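Probable ferredoxin-dependent nitrite reductase NirA (Mycobacterium tuberculosis, PDB 1ZJ8) catalyses the six-electron reduction of sulfite to sulfide with electrons from ferredoxin, using a siroheme and a [4Fe-4S] cluster. Local coordinates at residues I65-T68 with D69-R73; G72-W76 with W77-T81; E152-P155 with E156-R160. All coordinates share one frame; numbering follows the deposited sequence.

Interaction 1 of 3, residues I65-T68 with D69-R73; sequences IDKT and DLRGR
Ile65, just before helix 67-73, meets Leu70 in its first turn; both are buried. CG2 of Ile65 lies 3.6 Å from CB of Leu70, and the two side chains cross at about a right angle. CG1 of Ile65 lies beside the backbone N (chi1 -52°), which leaves CG2, anti to that N, to meet Leu70. Phe105 of strand 104-109 packs against both residues. Directly beside this apolar pair, Leu70 N donates to Asp66 O at 2.7 Å. The bond is almost straight, 178° at the hydrogen. Arg71 N donates to Lys67 O in the usual helical way. The last turn is wider: Arg73 N reaches Thr68 O at 3.1 Å, five residues back, which is a pi-type turn.

The opposite character is found at Lys67 and Arg71. Lys67 is exposed, and its extended chain runs alongside Arg71, pointing the same way. CG of Lys67 is 3.5 Å from Arg71 NH2, and CD meets the guanidinium at its edge. The two charged ends, Lys67 NZ and Arg71 NH2, are 4.5 Å apart. Arg71 NH1 forms a salt bridge with Glu101, which probably eases this closeness.

Asp69 and Arg73 are buried, and Arg73 NH1 bridges to Asp69 OD1 at 2.6 Å. Asp69 OD2 is held by Arg52 and Tyr57, and Arg73 NH2 by Leu40 O. Both oxygens of the buried carboxylate are therefore engaged. The nearby arginines would be expected to keep Asp69 ionised. Its carboxylate links helix 67-73 to Arg52 and Tyr57 of helix 49-60.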
loop_
_atom_site.group_PDB
_atom_site.type_symbol
_atom_site.label_atom_id
_atom_site.label_comp_id
_atom_site.label_asym_id
_atom_site.label_seq_id
_atom_site.Cartn_x
_atom_site.Cartn_y
_atom_site.Cartn_z
ATOM N N ILE A 65 -8.355 22.989 16.895
ATOM C CA ILE A 65 -7.275 22.009 16.840
ATOM C C ILE A 65 -5.895 22.669 16.773
ATOM O O ILE A 65 -5.621 23.481 15.890
ATOM C CB ILE A 65 -7.459 20.995 15.661
ATOM C CG1 ILE A 65 -8.867 20.355 15.697
ATOM C CG2 ILE A 65 -6.386 19.891 15.731
ATOM C CD1 ILE A 65 -9.274 19.651 14.400
ATOM N N ASP A 66 -5.041 22.311 17.732
ATOM C CA ASP A 66 -3.648 22.746 17.732
ATOM C C ASP A 66 -2.949 22.259 16.477
ATOM O O ASP A 66 -3.117 21.115 16.072
ATOM C CB ASP A 66 -2.895 22.205 18.955
ATOM C CG ASP A 66 -2.328 23.304 19.828
ATOM O OD1 ASP A 66 -1.713 24.245 19.278
ATOM O OD2 ASP A 66 -2.479 23.209 21.067
ATOM N N LYS A 67 -2.142 23.121 15.877
ATOM C CA LYS A 67 -1.524 22.794 14.598
ATOM C C LYS A 67 -0.540 21.629 14.683
ATOM O O LYS A 67 -0.346 20.931 13.689
ATOM C CB LYS A 67 -0.922 24.042 13.940
ATOM C CG LYS A 67 -2.022 24.883 13.273
ATOM C CD LYS A 67 -1.645 26.339 13.056
ATOM C CE LYS A 67 -2.828 27.103 12.481
ATOM N NZ LYS A 67 -2.470 28.502 12.155
ATOM N N THR A 68 0.044 21.385 15.858
ATOM C CA THR A 68 0.916 20.221 16.053
ATOM C C THR A 68 0.108 18.915 16.226
ATOM O O THR A 68 0.547 17.840 15.808
ATOM C CB THR A 68 1.887 20.449 17.226
ATOM O OG1 THR A 68 1.159 20.895 18.380
ATOM C CG2 THR A 68 2.938 21.492 16.828
ATOM N N ASP A 69 -1.073 19.016 16.828
ATOM C CA ASP A 69 -2.028 17.907 16.816
ATOM C C ASP A 69 -2.555 17.666 15.400
ATOM O O ASP A 69 -2.461 16.543 14.892
ATOM C CB ASP A 69 -3.186 18.174 17.776
ATOM C CG ASP A 69 -2.773 18.053 19.220
ATOM O OD1 ASP A 69 -1.598 17.711 19.480
ATOM O OD2 ASP A 69 -3.633 18.290 20.090
ATOM N N LEU A 70 -3.073 18.731 14.775
ATOM C CA LEU A 70 -3.656 18.680 13.425
ATOM C C LEU A 70 -2.724 18.064 12.398
ATOM O O LEU A 70 -3.106 17.127 11.715
ATOM C CB LEU A 70 -4.048 20.086 12.938
ATOM C CG LEU A 70 -4.598 20.245 11.505
ATOM C CD1 LEU A 70 -5.808 19.358 11.260
ATOM C CD2 LEU A 70 -4.956 21.697 11.242
ATOM N N ARG A 71 -1.505 18.578 12.300
ATOM C CA ARG A 71 -0.574 18.157 11.245
ATOM C C ARG A 71 0.414 17.042 11.643
ATOM O O ARG A 71 1.259 16.655 10.831
ATOM C CB ARG A 71 0.216 19.377 10.720
ATOM C CG ARG A 71 -0.599 20.359 9.857
ATOM C CD ARG A 71 0.262 21.519 9.354
ATOM N NE ARG A 71 -0.182 22.800 9.907
ATOM C CZ ARG A 71 -0.827 23.761 9.233
ATOM N NH1 ARG A 71 -1.123 23.633 7.935
ATOM N NH2 ARG A 71 -1.175 24.880 9.866
ATOM N N GLY A 72 0.317 16.535 12.876
ATOM C CA GLY A 72 1.288 15.559 13.389
ATOM C C GLY A 72 0.648 14.451 14.207
ATOM O O GLY A 72 0.557 13.302 13.767
ATOM N N ARG A 73 0.192 14.796 15.403
ATOM C CA ARG A 73 -0.269 13.797 16.352
ATOM C C ARG A 73 -1.555 13.077 15.918
ATOM O O ARG A 73 -1.801 11.941 16.335
ATOM C CB ARG A 73 -0.419 14.455 17.723
ATOM C CG ARG A 73 0.547 13.916 18.758
ATOM C CD ARG A 73 0.645 14.778 20.046
ATOM N NE ARG A 73 1.828 15.655 20.017
ATOM C CZ ARG A 73 1.835 16.957 20.292
ATOM N NH1 ARG A 73 0.723 17.583 20.663
ATOM N NH2 ARG A 73 2.967 17.638 20.205
#

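Interaction 2 of 3, residues G72-W76 with W77-T81; sequences GRFRW and WGLYT. With SRM (siroheme), chain E.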
loop_
_atom_site.group_PDB
_atom_site.type_symbol
_atom_site.label_atom_id
_atom_site.label_comp_id
_atom_site.label_asym_id
_atom_site.label_seq_id
_atom_site.Cartn_x
_atom_site.Cartn_y
_atom_site.Cartn_z
ATOM N N GLY A 72 0.317 16.535 12.876
ATOM C CA GLY A 72 1.288 15.559 13.389
ATOM C C GLY A 72 0.648 14.451 14.207
ATOM O O GLY A 72 0.557 13.302 13.767
ATOM N N ARG A 73 0.192 14.796 15.403
ATOM C CA ARG A 73 -0.269 13.797 16.352
ATOM C C ARG A 73 -1.555 13.077 15.918
ATOM O O ARG A 73 -1.801 11.941 16.335
ATOM C CB ARG A 73 -0.419 14.455 17.723
ATOM C CG ARG A 73 0.547 13.916 18.758
ATOM C CD ARG A 73 0.645 14.778 20.046
ATOM N NE ARG A 73 1.828 15.655 20.017
ATOM C CZ ARG A 73 1.835 16.957 20.292
ATOM N NH1 ARG A 73 0.723 17.583 20.663
ATOM N NH2 ARG A 73 2.967 17.638 20.205
ATOM N N PHE A 74 -2.364 13.739 15.086
ATOM C CA PHE A 74 -3.587 13.139 14.490
ATOM C C PHE A 74 -3.297 11.858 13.706
ATOM O O PHE A 74 -4.090 10.919 13.697
ATOM C CB PHE A 74 -4.267 14.138 13.530
ATOM C CG PHE A 74 -5.403 14.918 14.142
ATOM C CD1 PHE A 74 -5.261 15.556 15.370
ATOM C CD2 PHE A 74 -6.618 15.045 13.464
ATOM C CE1 PHE A 74 -6.316 16.297 15.919
ATOM C CE2 PHE A 74 -7.684 15.786 14.013
ATOM C CZ PHE A 74 -7.528 16.409 15.234
ATOM N N ARG A 75 -2.152 11.838 13.047
ATOM C CA ARG A 75 -1.766 10.723 12.200
ATOM C C ARG A 75 -1.715 9.416 12.982
ATOM O O ARG A 75 -2.101 8.369 12.476
ATOM C CB ARG A 75 -0.426 11.024 11.550
ATOM C CG ARG A 75 -0.498 12.258 10.661
ATOM C CD ARG A 75 0.816 12.529 10.019
ATOM N NE ARG A 75 0.714 13.628 9.078
ATOM C CZ ARG A 75 1.692 14.004 8.267
ATOM N NH1 ARG A 75 2.859 13.370 8.272
ATOM N NH2 ARG A 75 1.503 15.017 7.442
ATOM N N TRP A 76 -1.302 9.475 14.238
ATOM C CA TRP A 76 -1.243 8.273 15.065
ATOM C C TRP A 76 -2.602 7.617 15.210
ATOM O O TRP A 76 -2.690 6.517 15.772
ATOM C CB TRP A 76 -0.671 8.585 16.451
ATOM C CG TRP A 76 0.794 8.437 16.514
ATOM C CD1 TRP A 76 1.480 7.435 17.122
ATOM C CD2 TRP A 76 1.776 9.312 15.934
ATOM N NE1 TRP A 76 2.832 7.635 16.970
ATOM C CE2 TRP A 76 3.038 8.783 16.250
ATOM C CE3 TRP A 76 1.707 10.501 15.194
ATOM C CZ2 TRP A 76 4.224 9.391 15.844
ATOM C CZ3 TRP A 76 2.888 11.106 14.789
ATOM C CH2 TRP A 76 4.128 10.551 15.113
ATOM N N TRP A 77 -3.650 8.295 14.733
ATOM C CA TRP A 77 -4.978 7.699 14.655
ATOM C C TRP A 77 -5.523 7.649 13.234
ATOM O O TRP A 77 -6.722 7.482 13.033
ATOM C CB TRP A 77 -5.946 8.430 15.578
ATOM C CG TRP A 77 -5.586 8.231 16.992
ATOM C CD1 TRP A 77 -4.858 9.069 17.761
ATOM C CD2 TRP A 77 -5.892 7.091 17.809
ATOM N NE1 TRP A 77 -4.696 8.541 19.014
ATOM C CE2 TRP A 77 -5.321 7.323 19.076
ATOM C CE3 TRP A 77 -6.600 5.902 17.597
ATOM C CZ2 TRP A 77 -5.433 6.411 20.140
ATOM C CZ3 TRP A 77 -6.704 4.991 18.655
ATOM C CH2 TRP A 77 -6.118 5.261 19.913
ATOM N N GLY A 78 -4.646 7.758 12.244
ATOM C CA GLY A 78 -5.068 7.645 10.850
ATOM C C GLY A 78 -5.911 8.807 10.334
ATOM O O GLY A 78 -6.684 8.634 9.376
ATOM N N LEU A 79 -5.757 9.985 10.959
ATOM C CA LEU A 79 -6.424 11.209 10.513
ATOM C C LEU A 79 -5.395 12.085 9.871
ATOM O O LEU A 79 -4.474 12.572 10.510
ATOM C CB LEU A 79 -7.098 11.937 11.655
ATOM C CG LEU A 79 -8.371 11.221 12.104
ATOM C CD1 LEU A 79 -8.689 11.554 13.554
ATOM C CD2 LEU A 79 -9.561 11.542 11.194
ATOM N N TYR A 80 -5.541 12.218 8.568
ATOM C CA TYR A 80 -4.665 13.009 7.738
ATOM C C TYR A 80 -5.599 14.111 7.158
ATOM O O TYR A 80 -6.747 13.859 6.779
ATOM C CB TYR A 80 -4.045 12.081 6.662
ATOM C CG TYR A 80 -2.583 11.583 6.809
ATOM C CD1 TYR A 80 -1.537 12.416 6.402
ATOM C CD2 TYR A 80 -2.243 10.240 7.229
ATOM C CE1 TYR A 80 -0.205 12.007 6.452
ATOM C CE2 TYR A 80 -0.880 9.827 7.258
ATOM C CZ TYR A 80 0.115 10.727 6.877
ATOM O OH TYR A 80 1.435 10.359 6.909
ATOM N N THR A 81 -5.116 15.345 7.159
ATOM C CA THR A 81 -5.855 16.497 6.635
ATOM C C THR A 81 -6.040 16.353 5.099
ATOM O O THR A 81 -5.110 15.911 4.419
ATOM C CB THR A 81 -5.058 17.776 6.993
ATOM O OG1 THR A 81 -5.959 18.845 7.308
ATOM C CG2 THR A 81 -4.068 18.161 5.885
HETATM FE FE SRM E . 1.446 6.649 1.017
HETATM C CHA SRM E . 2.009 9.865 2.021
HETATM C CHB SRM E . -1.571 7.550 -0.126
HETATM C CHC SRM E . 0.897 3.574 0.105
HETATM C CHD SRM E . 4.762 6.353 0.094
HETATM N NA SRM E . 0.348 8.316 1.136
HETATM C C1A SRM E . 0.686 9.500 1.693
HETATM C C2A SRM E . -0.480 10.410 1.932
HETATM C CMA SRM E . -0.925 10.290 3.357
HETATM C CDA SRM E . -0.216 11.822 1.489
HETATM C CEA SRM E . 0.079 12.876 2.509
HETATM O O3A SRM E . 1.088 12.757 3.210
HETATM O O4A SRM E . -0.675 13.850 2.657
HETATM C C3A SRM E . -1.479 9.814 1.000
HETATM C CAA SRM E . -2.877 9.796 1.519
HETATM C CBA SRM E . -3.444 11.103 1.033
HETATM C CCA SRM E . -4.909 10.982 0.764
HETATM O O1A SRM E . -5.339 9.943 0.217
HETATM O O2A SRM E . -5.661 11.922 1.118
HETATM C C4A SRM E . -0.891 8.486 0.663
HETATM N NB SRM E . -0.126 5.722 0.285
HETATM C C1B SRM E . -1.318 6.181 -0.102
HETATM C C2B SRM E . -2.320 5.123 -0.471
HETATM C CMB SRM E . -3.722 5.409 -0.013
HETATM C CDB SRM E . -2.326 5.019 -1.959
HETATM C CEB SRM E . -3.252 4.042 -2.592
HETATM O O3B SRM E . -4.230 4.396 -3.285
HETATM O O4B SRM E . -3.017 2.850 -2.394
HETATM C C3B SRM E . -1.652 3.922 0.164
HETATM C CAB SRM E . -2.066 3.773 1.605
HETATM C CBB SRM E . -1.936 2.359 2.082
HETATM C CCB SRM E . -2.132 2.292 3.570
HETATM O O1B SRM E . -3.190 1.892 4.048
HETATM O O2B SRM E . -1.233 2.606 4.343
HETATM C C4B SRM E . -0.225 4.399 0.197
HETATM N NC SRM E . 2.547 5.314 0.157
HETATM C C1C SRM E . 2.208 4.016 0.015
HETATM C C2C SRM E . 3.191 3.248 -0.595
HETATM C CDC SRM E . 3.109 1.869 -1.158
HETATM C CEC SRM E . 3.327 0.677 -0.309
HETATM O O3C SRM E . 3.403 0.798 0.935
HETATM O O4C SRM E . 3.438 -0.399 -0.914
HETATM C C3C SRM E . 4.260 4.092 -0.629
HETATM C CAC SRM E . 5.547 3.606 -1.212
HETATM C CBC SRM E . 6.372 2.567 -0.483
HETATM C CCC SRM E . 7.161 3.253 0.618
HETATM O O1C SRM E . 6.576 3.698 1.643
HETATM O O2C SRM E . 8.400 3.370 0.439
HETATM C C4C SRM E . 3.875 5.302 -0.113
HETATM N ND SRM E . 3.115 7.740 1.366
HETATM C C1D SRM E . 4.277 7.506 0.737
HETATM C C2D SRM E . 5.060 8.675 0.776
HETATM C CAD SRM E . 6.578 8.646 0.760
HETATM C CBD SRM E . 7.309 8.614 2.066
HETATM C CCD SRM E . 8.798 8.455 2.171
HETATM O O1D SRM E . 9.217 7.409 2.715
HETATM O O2D SRM E . 9.585 9.333 1.726
HETATM C C3D SRM E . 4.316 9.623 1.458
HETATM C CDD SRM E . 4.880 10.845 2.131
HETATM C CED SRM E . 5.603 10.795 3.459
HETATM O O3D SRM E . 5.564 9.792 4.173
HETATM O O4D SRM E . 6.258 11.764 3.868
HETATM C C4D SRM E . 3.117 9.030 1.819
#
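Arg75 crosses Tyr80 at a slant, with the guanidinium and ring planes 27° apart. CD of Arg75 sits over one face of the tyrosine ring, offset toward the rim and 4.0 Å from its centroid, in a CH-pi contact. NE follows at 3.2 Å from Tyr80 CE1, which lies over a face of the guanidinium near its rim. The arginine reaches this place because its chain is extended from CG to NE, with CG anti to the carbonyl carbon (chi1 -62°). The opposite face of the tyrosine ring is covered by the siroheme methyl CMA, 3.5 Å above the ring plane and over its centre. The phenol is sandwiched. Its CE2 is bonded covalently to Cys172 SG, which fixes the ring.

Phe74 turns another way. Its CD2 packs on CB of Leu79 at 3.6 Å, and the two side chains cross obliquely. A 3-10 turn at 75-76 carries the backbone round. Gly78 N donates to Arg75 O at 2.6 Å, and Leu79 N makes a weak bond to Phe74 O. Gly78 has a positive phi (70°) as the chain enters strand 79-83. This helix-to-strand turn brings the cross-linked Tyr80 into the siroheme pocket of this sulfite reductase.

Interaction 3 of 3, residues E152-P155 with E156-R160; sequences ENVP and EIWRR
The backbone makes successive i to i+4 helical bonds: Ile157 N to Asn153 O, Trp158 N to Val154 O and Arg159 N to Pro155 O, each 3.1 Å. The last is the most bent, 140° at the hydrogen. Pro155 has no N-H to give, but in the first turn of a helix this costs no bond.

Val154 carries the side-chain contact. Its CG1 stands over the centre of the six-membered ring of Trp158, 3.5 Å from the centroid and only 8° off the ring normal, a CH-pi contact. That methyl is anti to the backbone N (chi1 175°), which points it along the helix toward the indole. Val154 O also lies over a face of Trp158. The indole NE1 is bonded to Thr168 OG1, and Arg50 makes a cation-pi contact with the ring.

On another side, Glu156 gathers two arginines. OE1 takes Arg159 NH2 at 2.8 Å and Arg160 NE at 3.2 Å. Arg160 NH2 makes a salt bridge to OE2 whose hydrogen bond is weak. Arg160 NH2 also pairs with Glu130 of helix 118-131.

This is the start of an amphipathic helix in a ferredoxin-like half domain, with a valine-tryptophan pair on the buried side and a salt-bridge network beside it.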
loop_
_atom_site.group_PDB
_atom_site.type_symbol
_atom_site.label_atom_id
_atom_site.label_comp_id
_atom_site.label_asym_id
_atom_site.label_seq_id
_atom_site.Cartn_x
_atom_site.Cartn_y
_atom_site.Cartn_z
ATOM N N GLU A 152 -16.048 16.436 14.208
ATOM C CA GLU A 152 -17.316 16.255 14.905
ATOM C C GLU A 152 -17.666 14.776 15.035
ATOM O O GLU A 152 -18.115 14.357 16.088
ATOM C CB GLU A 152 -18.469 16.982 14.187
ATOM C CG GLU A 152 -18.374 18.517 14.152
ATOM C CD GLU A 152 -17.394 19.043 13.086
ATOM O OE1 GLU A 152 -17.701 18.941 11.881
ATOM O OE2 GLU A 152 -16.319 19.575 13.454
ATOM N N ASN A 153 -17.437 13.987 13.975
ATOM C CA ASN A 153 -17.942 12.594 13.899
ATOM C C ASN A 153 -16.996 11.469 14.363
ATOM O O ASN A 153 -17.429 10.304 14.497
ATOM C CB ASN A 153 -18.366 12.287 12.468
ATOM C CG ASN A 153 -19.350 13.285 11.936
ATOM O OD1 ASN A 153 -20.545 13.190 12.198
ATOM N ND2 ASN A 153 -18.853 14.250 11.167
ATOM N N VAL A 154 -15.734 11.815 14.631
ATOM C CA VAL A 154 -14.680 10.800 14.821
ATOM C C VAL A 154 -14.859 9.853 16.012
ATOM O O VAL A 154 -14.491 8.681 15.927
ATOM C CB VAL A 154 -13.294 11.432 14.885
ATOM C CG1 VAL A 154 -12.233 10.384 15.215
ATOM C CG2 VAL A 154 -12.959 12.090 13.561
ATOM N N PRO A 155 -15.408 10.347 17.128
ATOM C CA PRO A 155 -15.666 9.415 18.238
ATOM C C PRO A 155 -16.762 8.411 17.904
ATOM O O PRO A 155 -16.639 7.228 18.237
ATOM C CB PRO A 155 -16.132 10.336 19.385
ATOM C CG PRO A 155 -15.882 11.756 18.928
ATOM C CD PRO A 155 -15.829 11.731 17.439
ATOM N N GLU A 156 -17.825 8.899 17.259
ATOM C CA GLU A 156 -18.962 8.055 16.843
ATOM C C GLU A 156 -18.464 6.912 15.952
ATOM O O GLU A 156 -18.841 5.751 16.133
ATOM C CB GLU A 156 -20.019 8.881 16.079
ATOM C CG GLU A 156 -21.484 8.594 16.454
ATOM C CD GLU A 156 -22.049 7.301 15.864
ATOM O OE1 GLU A 156 -21.392 6.248 16.008
ATOM O OE2 GLU A 156 -23.169 7.329 15.294
ATOM N N ILE A 157 -17.607 7.253 14.993
ATOM C CA ILE A 157 -17.046 6.261 14.096
ATOM C C ILE A 157 -16.267 5.216 14.899
ATOM O O ILE A 157 -16.551 4.011 14.788
ATOM C CB ILE A 157 -16.161 6.926 13.010
ATOM C CG1 ILE A 157 -17.054 7.753 12.065
ATOM C CG2 ILE A 157 -15.363 5.871 12.246
ATOM C CD1 ILE A 157 -16.318 8.713 11.169
ATOM N N TRP A 158 -15.322 5.684 15.727
ATOM C CA TRP A 158 -14.461 4.796 16.536
ATOM C C TRP A 158 -15.266 3.774 17.322
ATOM O O TRP A 158 -14.843 2.638 17.539
ATOM C CB TRP A 158 -13.606 5.610 17.509
ATOM C CG TRP A 158 -12.346 6.189 16.898
ATOM C CD1 TRP A 158 -11.665 5.730 15.789
ATOM C CD2 TRP A 158 -11.587 7.292 17.399
ATOM N NE1 TRP A 158 -10.549 6.497 15.565
ATOM C CE2 TRP A 158 -10.474 7.464 16.537
ATOM C CE3 TRP A 158 -11.736 8.154 18.491
ATOM C CZ2 TRP A 158 -9.521 8.470 16.735
ATOM C CZ3 TRP A 158 -10.797 9.147 18.685
ATOM C CH2 TRP A 158 -9.704 9.300 17.812
ATOM N N ARG A 159 -16.444 4.201 17.728
ATOM C CA ARG A 159 -17.322 3.393 18.520
ATOM C C ARG A 159 -17.982 2.273 17.678
ATOM O O ARG A 159 -18.043 1.117 18.122
ATOM C CB ARG A 159 -18.341 4.334 19.168
ATOM C CG ARG A 159 -18.753 3.965 20.585
ATOM C CD ARG A 159 -20.228 3.612 20.655
ATOM N NE ARG A 159 -21.056 4.624 19.978
ATOM C CZ ARG A 159 -21.887 4.396 18.948
ATOM N NH1 ARG A 159 -22.056 3.161 18.444
ATOM N NH2 ARG A 159 -22.577 5.419 18.427
ATOM N N ARG A 160 -18.451 2.605 16.469
ATOM C CA ARG A 160 -19.003 1.588 15.542
ATOM C C ARG A 160 -17.920 0.652 14.989
ATOM O O ARG A 160 -18.156 -0.542 14.797
ATOM C CB ARG A 160 -19.719 2.231 14.351
ATOM C CG ARG A 160 -20.809 3.205 14.715
ATOM C CD ARG A 160 -21.919 3.237 13.675
ATOM N NE ARG A 160 -22.420 4.597 13.472
ATOM C CZ ARG A 160 -23.486 4.927 12.735
ATOM N NH1 ARG A 160 -24.206 4.000 12.110
ATOM N NH2 ARG A 160 -23.836 6.200 12.616
#

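Along the chain, interaction 1 runs straight into interaction 2, and interaction 3 comes later. Interactions 1 and 2 share Gly72 and Arg73 of helix 67-73, with centres about 8 Å apart. They touch where Ile65 CG2 meets Phe74 CE1 at 3.6 Å. Interaction 3 lies on helix 154-162, its centre about 15 Å from interaction 2's and about 19 Å from interaction 1's. Trp77 CB packs on Trp158 CZ2 at 3.8 Å, so interaction 2 bridges the other two. Strand 79-83, outermost in a five-stranded antiparallel sheet, puts Leu79 against Val154 of interaction 3 and Tyr80 against the siroheme. Interactions 1 and 3 lie away from the annotated sites, so of the three only interaction 2 reaches the cofactor.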